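Local coordinates for 3-oxoacyl-[acyl-carrier-protein] synthase 3 (Micrococcus luteus NCTC 2665, PDB 4EWP), which probably catalyses the first condensation of fatty acid synthesis, joining an acetyl-CoA primer to malonyl-ACP with loss of carbon dioxide, at residues A[142-147]-A[176-181]; A[15-20]-A[75-80]; A[122-127]-A[339-344]; A[87-92]-A[148-153]. All coordinates share one frame; numbering follows the deposited sequence.

Contact 1 (A[142-147]-A[176-181]); sequences ARHVLV and IVAASD
Arg143 meets the strand 170-180 twice, with its backbone and with the end of its side chain. Its carbonyl O accepts the N-H of Ala179 at 3.0 Å, the donor tilted out of the carbonyl plane, and the CA-H of Ala178 also leans on that oxygen. The arginine chain bends at chi3 (42°), which brings the guanidinium obliquely to Ala179, NH1 3.7 Å from its CB. This is the exposed end of the contact. Behind it, the carboxylate of Asp85 accepts the backbone N-H groups of both Arg143 and His144.

His144 forms a non-hydrogen-bonded pair with Ala178. With CG beside its own backbone N (chi1 -59°), the imidazole brings CD2 to 3.7 Å from Ala178 CB, approaching obliquely. At Val145 the strands join in both directions: its N donates to Val177 O and its O accepts from Val177 N, each bond 2.8 Å and in the carbonyl plane. Both valine side chains leave on the face covered by helix 125-138, where each packs on Ala133.

Leu146 returns to the face of His144, opposite Ile176 in a second non-hydrogen-bonded pair. The two side chains cross obliquely, Leu146 CD1 resting 3.9 Å from Ile176 CG1, and helix 62-76 covers them both through Ala70, Ala73 and Leu74. Hydrogen-bonded and non-hydrogen-bonded pairs follow one another, with strand axes 4.7 Å apart at 164°, a regular antiparallel pairing inside the mixed five-stranded sheet, layered between helices as in the thiolase fold.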
# COMPACT_ATOMS: atom_id res chain seq x y z
N ALA A 142 -12.39 7.31 11.11
CA ALA A 142 -11.34 7.31 12.13
C ALA A 142 -11.24 8.68 12.82
O ALA A 142 -11.39 9.72 12.18
CB ALA A 142 -9.99 6.90 11.50
N ARG A 143 -10.99 8.67 14.12
CA ARG A 143 -10.80 9.92 14.85
C ARG A 143 -9.31 10.29 14.97
O ARG A 143 -8.96 11.46 15.01
CB ARG A 143 -11.46 9.83 16.23
CG ARG A 143 -12.98 9.73 16.18
CD ARG A 143 -13.60 9.97 17.56
NE ARG A 143 -12.94 11.08 18.25
CZ ARG A 143 -13.16 12.37 18.01
NH1 ARG A 143 -14.05 12.74 17.08
NH2 ARG A 143 -12.50 13.30 18.69
N HIS A 144 -8.45 9.28 15.02
CA HIS A 144 -7.00 9.48 15.08
C HIS A 144 -6.25 8.51 14.14
O HIS A 144 -6.35 7.29 14.29
CB HIS A 144 -6.48 9.30 16.51
CG HIS A 144 -7.10 10.22 17.51
ND1 HIS A 144 -8.20 9.87 18.27
CD2 HIS A 144 -6.76 11.48 17.90
CE1 HIS A 144 -8.51 10.87 19.08
NE2 HIS A 144 -7.66 11.86 18.87
N VAL A 145 -5.50 9.04 13.18
CA VAL A 145 -4.81 8.21 12.19
C VAL A 145 -3.33 8.49 12.28
O VAL A 145 -2.90 9.66 12.27
CB VAL A 145 -5.33 8.51 10.75
CG1 VAL A 145 -4.61 7.64 9.69
CG2 VAL A 145 -6.82 8.31 10.68
N LEU A 146 -2.56 7.42 12.39
CA LEU A 146 -1.11 7.55 12.39
C LEU A 146 -0.61 7.37 10.96
O LEU A 146 -0.99 6.42 10.30
CB LEU A 146 -0.49 6.48 13.29
CG LEU A 146 1.03 6.39 13.23
CD1 LEU A 146 1.71 7.60 13.89
CD2 LEU A 146 1.48 5.10 13.87
N VAL A 147 0.23 8.30 10.49
CA VAL A 147 0.85 8.16 9.16
C VAL A 147 2.37 8.16 9.32
O VAL A 147 2.95 9.05 9.94
CB VAL A 147 0.45 9.31 8.21
CG1 VAL A 147 1.12 9.13 6.85
CG2 VAL A 147 -1.06 9.37 8.06
N ILE A 176 0.40 12.48 13.19
CA ILE A 176 -0.92 12.02 13.62
C ILE A 176 -2.03 12.97 13.16
O ILE A 176 -2.03 14.16 13.47
CB ILE A 176 -1.01 11.80 15.15
CG1 ILE A 176 -0.01 10.71 15.58
CG2 ILE A 176 -2.44 11.37 15.52
CD1 ILE A 176 0.08 10.55 17.08
N VAL A 177 -2.98 12.44 12.41
CA VAL A 177 -4.07 13.25 11.90
C VAL A 177 -5.31 13.01 12.74
O VAL A 177 -5.73 11.86 12.93
CB VAL A 177 -4.37 12.91 10.44
CG1 VAL A 177 -5.53 13.77 9.92
CG2 VAL A 177 -3.10 13.09 9.60
N ALA A 178 -5.91 14.08 13.24
CA ALA A 178 -7.05 13.94 14.12
C ALA A 178 -8.28 14.75 13.68
O ALA A 178 -8.17 15.80 13.02
CB ALA A 178 -6.66 14.33 15.55
N ALA A 179 -9.45 14.27 14.08
CA ALA A 179 -10.67 15.05 13.95
C ALA A 179 -10.47 16.45 14.55
O ALA A 179 -9.80 16.60 15.57
CB ALA A 179 -11.85 14.34 14.62
N SER A 180 -11.06 17.46 13.93
CA SER A 180 -10.86 18.82 14.38
C SER A 180 -12.09 19.66 14.07
O SER A 180 -12.84 19.36 13.15
CB SER A 180 -9.61 19.40 13.72
OG SER A 180 -9.41 20.76 14.10
N ASP A 181 -12.29 20.72 14.86
CA ASP A 181 -13.36 21.70 14.65
C ASP A 181 -13.00 22.67 13.54
O ASP A 181 -13.86 23.10 12.77
CB ASP A 181 -13.63 22.50 15.93
CG ASP A 181 -14.52 21.76 16.91
OD1 ASP A 181 -15.14 20.75 16.50
OD2 ASP A 181 -14.61 22.19 18.09

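Contact 2 (A[15-20]-A[75-80]); sequences RIVAVG and ERAGLQ
Ala18 and Ala77 form the dry, close-packed part of this contact, their CB atoms 3.8 Å apart where the end of helix 62-76 comes down on strand 13-22. Ala18 CB sits equally near Ala77 N and is 4.0 Å from Arg76 CB, so one methyl group touches both Arg76 and Ala77. Val17 adds CG2 against Ala77 CB at 4.1 Å.

Toward the Arg76 side chain the contact becomes more exposed and is bridged by water, although the arginine still lies close to the strand. Its chain runs extended from CG to NE alongside Val19, both side chains pointing the same way. CD passes 3.3 Å from Val19 O, and the guanidinium lies oblique to that carbonyl without a hydrogen bond to it. The charge is met instead by Glu72, one turn earlier, in a salt bridge through NH2. One water donates to both Val17 O and Arg76 O, at 3.0 and 2.8 Å, while another accepts from Val19 N and, weakly, from Arg76 NH1 at the guanidinium edge.

Gly78 then turns the chain out of the helix with positive phi (67°). The last turn before this Schellman motif, a classic helix C-terminal ending, thus packs through Arg76 and Ala77 on an outer strand of the thiolase-fold sheet.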
# COMPACT_ATOMS: atom_id res chain seq x y z
N ARG A 15 -6.84 17.65 11.27
CA ARG A 15 -5.64 18.43 11.56
C ARG A 15 -4.51 17.53 12.01
O ARG A 15 -4.73 16.49 12.64
CB ARG A 15 -5.96 19.52 12.59
CG ARG A 15 -5.12 19.53 13.86
CD ARG A 15 -5.51 20.74 14.75
NE ARG A 15 -4.73 20.81 15.99
CZ ARG A 15 -5.19 20.48 17.20
NH1 ARG A 15 -6.44 20.05 17.34
NH2 ARG A 15 -4.40 20.57 18.27
N ILE A 16 -3.29 17.92 11.66
CA ILE A 16 -2.10 17.21 12.11
C ILE A 16 -1.82 17.68 13.52
O ILE A 16 -1.57 18.87 13.74
CB ILE A 16 -0.89 17.52 11.19
CG1 ILE A 16 -1.13 16.94 9.79
CG2 ILE A 16 0.41 16.99 11.81
CD1 ILE A 16 -0.10 17.32 8.74
N VAL A 17 -1.89 16.77 14.49
CA VAL A 17 -1.74 17.20 15.89
C VAL A 17 -0.36 16.93 16.48
O VAL A 17 -0.11 17.27 17.65
CB VAL A 17 -2.82 16.58 16.80
CG1 VAL A 17 -4.18 17.09 16.37
CG2 VAL A 17 -2.77 15.05 16.75
N ALA A 18 0.54 16.35 15.68
CA ALA A 18 1.90 16.09 16.15
C ALA A 18 2.77 15.53 15.05
O ALA A 18 2.26 14.98 14.07
CB ALA A 18 1.89 15.15 17.33
N VAL A 19 4.08 15.67 15.23
CA VAL A 19 5.03 15.07 14.31
C VAL A 19 6.16 14.39 15.09
O VAL A 19 6.60 14.88 16.13
CB VAL A 19 5.58 16.10 13.29
CG1 VAL A 19 6.18 17.31 14.00
CG2 VAL A 19 6.59 15.44 12.35
N GLY A 20 6.61 13.25 14.58
CA GLY A 20 7.63 12.47 15.23
C GLY A 20 8.69 12.08 14.22
O GLY A 20 8.44 12.09 13.02
N GLU A 75 3.60 10.72 21.97
CA GLU A 75 3.95 11.49 23.16
C GLU A 75 3.64 12.99 23.01
O GLU A 75 3.08 13.64 23.91
CB GLU A 75 5.42 11.25 23.53
CG GLU A 75 5.86 12.06 24.75
CD GLU A 75 7.37 12.00 24.99
OE1 GLU A 75 8.12 11.80 24.00
OE2 GLU A 75 7.80 12.15 26.15
N ARG A 76 4.00 13.55 21.86
CA ARG A 76 3.73 14.97 21.59
C ARG A 76 2.25 15.28 21.44
O ARG A 76 1.84 16.40 21.70
CB ARG A 76 4.45 15.42 20.33
CG ARG A 76 5.94 15.61 20.50
CD ARG A 76 6.50 16.09 19.19
NE ARG A 76 7.93 16.30 19.27
CZ ARG A 76 8.59 17.13 18.47
NH1 ARG A 76 7.93 17.81 17.55
NH2 ARG A 76 9.91 17.27 18.61
N ALA A 77 1.46 14.29 21.02
CA ALA A 77 0.02 14.46 20.90
C ALA A 77 -0.71 14.23 22.24
O ALA A 77 -1.92 14.45 22.35
CB ALA A 77 -0.52 13.52 19.81
N GLY A 78 0.02 13.81 23.27
CA GLY A 78 -0.61 13.45 24.53
C GLY A 78 -1.50 12.21 24.40
O GLY A 78 -2.46 12.05 25.14
N LEU A 79 -1.18 11.33 23.45
CA LEU A 79 -2.01 10.14 23.20
C LEU A 79 -1.26 8.85 23.52
O LEU A 79 -0.05 8.87 23.76
CB LEU A 79 -2.43 10.10 21.72
CG LEU A 79 -3.36 11.17 21.15
CD1 LEU A 79 -3.36 11.08 19.63
CD2 LEU A 79 -4.78 11.05 21.72
N GLN A 80 -1.95 7.72 23.52
CA GLN A 80 -1.24 6.44 23.43
C GLN A 80 -1.67 5.57 22.26
O GLN A 80 -2.60 5.92 21.52
CB GLN A 80 -1.34 5.66 24.72
CG GLN A 80 -2.58 5.96 25.48
CD GLN A 80 -2.36 5.67 26.91
OE1 GLN A 80 -1.23 5.75 27.39
NE2 GLN A 80 -3.42 5.29 27.63
O HOH W 1 2.05 18.15 19.54
O HOH W 2 4.57 17.96 17.27

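Contact 3 (A[122-127]-A[339-344]); sequences ACAGYC and GLVYGA
Val341 CG2 reaches Ala124 CB because chi1 of -65° sets that methyl between the valine's backbone N and carbonyl carbon; the two carbons are 3.8 Å apart. In Cys127, chi1 of -75° puts SG beside its backbone N, and the sulfur comes to 3.3 Å from Gly343 O. The cysteine's CB is just as near that oxygen.

Between these two points the helix start and the strand are very close. Ala124 CB lies 3.7 Å from Tyr342 CA and equally near Val341 O, so its methyl rests directly on the strand backbone. Gly343, without a side chain, lets its CA come within 5.1 Å of Cys127 CA. The tyrosine ring of Tyr342 goes off the other side of the strand, onto helix 240-262. Farther up, Ala122 CB makes a longer contact with Val341 CG2, and both residues also pack on the second subunit, against its Thr98 and Ala116 respectively.

Cys123, the predicted nucleophile of this FabH-family enzyme, begins the 3-10 turn that leads into helix 125-138. Gly125 N bonds to Ala122 O at 2.9 Å across that turn. The Cys123 side chain touches His275 and Ser308 rather than the strand. The contact itself is buried and made of small side chains against strand backbone, with no clear hydrogen bond across it. Its chemistry is that of close fit: Ala122 and Ala124, which flank Cys123, are packed against strand 341-348, consistent with a firmly seated backbone at the predicted catalytic cysteine.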
# COMPACT_ATOMS: atom_id res chain seq x y z
N ALA A 122 5.92 5.66 -3.32
CA ALA A 122 7.27 6.19 -3.44
C ALA A 122 7.47 7.41 -2.55
O ALA A 122 6.98 7.45 -1.41
CB ALA A 122 7.56 6.55 -4.91
N CYS A 123 8.19 8.41 -3.07
CA CYS A 123 8.52 9.62 -2.31
C CYS A 123 7.29 10.48 -2.07
O CYS A 123 7.33 11.39 -1.24
CB CYS A 123 9.62 10.45 -3.01
SG CYS A 123 11.11 9.51 -3.44
N ALA A 124 6.20 10.23 -2.79
CA ALA A 124 4.97 10.98 -2.53
C ALA A 124 4.18 10.28 -1.43
O ALA A 124 3.09 10.72 -1.06
CB ALA A 124 4.13 11.13 -3.79
N GLY A 125 4.74 9.20 -0.89
CA GLY A 125 4.03 8.31 0.02
C GLY A 125 3.46 8.96 1.28
O GLY A 125 2.35 8.61 1.73
N TYR A 126 4.20 9.88 1.88
CA TYR A 126 3.69 10.56 3.06
C TYR A 126 2.51 11.47 2.71
O TYR A 126 1.51 11.48 3.42
CB TYR A 126 4.80 11.34 3.75
CG TYR A 126 4.30 12.47 4.62
CD1 TYR A 126 4.20 13.75 4.11
CD2 TYR A 126 3.96 12.25 5.94
CE1 TYR A 126 3.77 14.79 4.89
CE2 TYR A 126 3.53 13.28 6.74
CZ TYR A 126 3.44 14.56 6.20
OH TYR A 126 3.00 15.61 6.97
N CYS A 127 2.60 12.20 1.60
CA CYS A 127 1.49 13.06 1.17
C CYS A 127 0.25 12.24 0.74
O CYS A 127 -0.88 12.70 0.92
CB CYS A 127 1.91 14.02 0.05
SG CYS A 127 2.93 15.40 0.66
N GLY A 339 6.72 6.51 -10.32
CA GLY A 339 5.33 6.25 -10.66
C GLY A 339 4.97 6.63 -12.08
O GLY A 339 4.61 5.77 -12.89
N LEU A 340 5.03 7.93 -12.39
CA LEU A 340 5.37 8.96 -11.42
C LEU A 340 4.13 9.27 -10.57
O LEU A 340 3.00 9.14 -11.05
CB LEU A 340 5.85 10.21 -12.17
CG LEU A 340 7.20 10.15 -12.91
CD1 LEU A 340 7.35 11.30 -13.90
CD2 LEU A 340 8.35 10.16 -11.91
N VAL A 341 4.34 9.66 -9.32
CA VAL A 341 3.24 10.09 -8.46
C VAL A 341 3.60 11.35 -7.68
O VAL A 341 4.78 11.63 -7.44
CB VAL A 341 2.79 8.98 -7.48
CG1 VAL A 341 2.20 7.79 -8.23
CG2 VAL A 341 3.95 8.55 -6.56
N TYR A 342 2.58 12.10 -7.26
CA TYR A 342 2.77 13.30 -6.46
C TYR A 342 1.57 13.58 -5.56
O TYR A 342 0.45 13.17 -5.85
CB TYR A 342 2.97 14.50 -7.38
CG TYR A 342 1.81 14.75 -8.33
CD1 TYR A 342 1.85 14.28 -9.64
CD2 TYR A 342 0.69 15.45 -7.92
CE1 TYR A 342 0.80 14.52 -10.52
CE2 TYR A 342 -0.36 15.69 -8.78
CZ TYR A 342 -0.30 15.22 -10.08
OH TYR A 342 -1.36 15.46 -10.93
N GLY A 343 1.80 14.30 -4.47
CA GLY A 343 0.74 14.71 -3.58
C GLY A 343 1.11 15.99 -2.84
O GLY A 343 2.28 16.18 -2.47
N ALA A 344 0.12 16.87 -2.63
CA ALA A 344 0.35 18.13 -1.94
C ALA A 344 -0.84 18.57 -1.09
O ALA A 344 -2.00 18.33 -1.46
CB ALA A 344 0.72 19.23 -2.94

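Contact 4 (A[87-92]-A[148-153]); sequences VIVSTV and VGVERL
Glu151 OE1 accepts the backbone N-H of Val92 at 3.0 Å in a nearly straight bond (169°), met on its syn side and somewhat out of the carboxylate plane. Thr93 OG1 bonds to the same oxygen. Thr91 OG1 lies 3.1 Å from this carboxylate oxygen and 2.8 Å from Val150 O; it also takes part in a bond with Thr93 N. The glutamate gets there through a bend at chi2 (-77°), which turns the carboxylate toward Thr91 and Val92, just beyond strand 86-90. OE1 of this buried acid thus gathers a backbone N-H and hydroxyls.

Below this cluster the backbones pair in parallel. Ile88 O takes Val148 N, Val148 O takes Ser90 N at 2.7 Å, and Ser90 O takes Val150 N in a longer bond with its donor tilted from the carbonyl plane. These are neighbouring inner strands of the mixed sheet of the FabH fold, twisted 34° against each other. Their ends point toward the active site: the Glu151 side chain is about 6 Å from that of Cys123, the predicted nucleophile.

On the face of Val89 and Val148, Val89 CG1 meets Val150 CG1 at 3.7 Å, and that same Val150 methyl reaches on to Thr91 CB. Helix 62-76 closes over this apolar patch with Val62 and Ala66. Gly149, paired with Ser90, presents no side chain on the other face. Beside the carboxylate, Val92 CG2 lies 3.6 Å from both Glu151 OE1 and OE2, and the valine also packs on Thr98 of the second subunit.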
# COMPACT_ATOMS: atom_id res chain seq x y z
N VAL A 87 -3.54 2.92 11.14
CA VAL A 87 -2.09 3.03 11.04
C VAL A 87 -1.73 2.89 9.58
O VAL A 87 -2.00 1.86 8.98
CB VAL A 87 -1.36 1.91 11.82
CG1 VAL A 87 0.12 1.96 11.58
CG2 VAL A 87 -1.66 1.98 13.32
N ILE A 88 -1.16 3.94 8.99
CA ILE A 88 -0.78 3.90 7.58
C ILE A 88 0.72 4.04 7.48
O ILE A 88 1.31 5.01 7.96
CB ILE A 88 -1.44 5.04 6.77
CG1 ILE A 88 -2.95 5.01 6.91
CG2 ILE A 88 -1.05 4.95 5.31
CD1 ILE A 88 -3.66 6.13 6.17
N VAL A 89 1.35 3.04 6.86
CA VAL A 89 2.80 3.08 6.73
C VAL A 89 3.17 3.18 5.26
O VAL A 89 2.83 2.31 4.45
CB VAL A 89 3.47 1.84 7.34
CG1 VAL A 89 4.93 1.77 6.90
CG2 VAL A 89 3.32 1.86 8.87
N SER A 90 3.84 4.26 4.91
CA SER A 90 4.20 4.48 3.53
C SER A 90 5.67 4.16 3.33
O SER A 90 6.54 4.88 3.80
CB SER A 90 3.87 5.91 3.15
OG SER A 90 4.50 6.21 1.93
N THR A 91 5.94 3.05 2.64
CA THR A 91 7.30 2.55 2.47
C THR A 91 7.39 1.63 1.27
O THR A 91 6.41 0.98 0.91
CB THR A 91 7.74 1.74 3.70
OG1 THR A 91 9.09 1.28 3.53
CG2 THR A 91 6.87 0.51 3.87
N VAL A 92 8.57 1.55 0.65
CA VAL A 92 8.80 0.59 -0.43
C VAL A 92 9.99 -0.30 -0.14
O VAL A 92 10.46 -1.01 -1.02
CB VAL A 92 9.06 1.28 -1.79
CG1 VAL A 92 7.85 2.09 -2.23
CG2 VAL A 92 10.32 2.17 -1.74
N VAL A 148 3.02 7.14 8.77
CA VAL A 148 4.46 7.02 8.88
C VAL A 148 5.07 6.91 7.50
O VAL A 148 4.75 6.00 6.74
CB VAL A 148 4.88 5.78 9.70
CG1 VAL A 148 6.38 5.72 9.82
CG2 VAL A 148 4.29 5.86 11.09
N GLY A 149 5.95 7.85 7.15
CA GLY A 149 6.74 7.72 5.94
C GLY A 149 8.06 7.17 6.41
O GLY A 149 8.69 7.75 7.29
N VAL A 150 8.50 6.03 5.85
CA VAL A 150 9.68 5.35 6.38
C VAL A 150 10.37 4.51 5.31
O VAL A 150 9.72 3.87 4.51
CB VAL A 150 9.33 4.48 7.64
CG1 VAL A 150 8.14 3.56 7.36
CG2 VAL A 150 10.54 3.68 8.12
N GLU A 151 11.70 4.54 5.30
CA GLU A 151 12.46 3.83 4.29
C GLU A 151 13.83 3.45 4.81
O GLU A 151 14.48 4.23 5.52
CB GLU A 151 12.67 4.71 3.05
CG GLU A 151 11.42 5.30 2.39
CD GLU A 151 10.65 4.30 1.56
OE1 GLU A 151 10.87 3.09 1.70
OE2 GLU A 151 9.81 4.73 0.75
N ARG A 152 14.28 2.26 4.46
CA ARG A 152 15.71 1.98 4.53
C ARG A 152 16.18 1.82 3.08
O ARG A 152 16.41 0.72 2.60
CB ARG A 152 16.03 0.74 5.39
CG ARG A 152 17.54 0.63 5.72
CD ARG A 152 17.86 -0.31 6.88
NE ARG A 152 17.54 -1.69 6.58
CZ ARG A 152 17.58 -2.69 7.46
NH1 ARG A 152 17.91 -2.46 8.73
NH2 ARG A 152 17.25 -3.92 7.08
N LEU A 153 16.30 2.96 2.41
CA LEU A 153 16.69 3.00 1.00
C LEU A 153 18.07 2.41 0.77
O LEU A 153 18.38 1.96 -0.33
CB LEU A 153 16.69 4.45 0.50
CG LEU A 153 15.35 5.18 0.43
CD1 LEU A 153 15.57 6.64 0.17
CD2 LEU A 153 14.49 4.57 -0.67

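How the contacts relate
Contacts 1, 2 and 4 belong to one five-stranded sheet: contact 1 pairs strands 170-180 and 144-152, contact 4 carries 144-152 on to 86-90, and contact 2 sets the end of helix 62-76 on the outer strand 13-22. Contact 3 instead joins helix 125-138 to the other sheet. Contacts 3 and 4 are core, about 12 Å apart between centres, meeting where Ser90 OG approaches Gly125 CA; both touch the second subunit. Contact 1 is peripheral yet buried, contact 2 only partly buried. Backbone bonds hold 1 and 4, and 4 adds a buried carboxylate near the predicted active site; water bridges contact 2, and contact 3 relies on close fit.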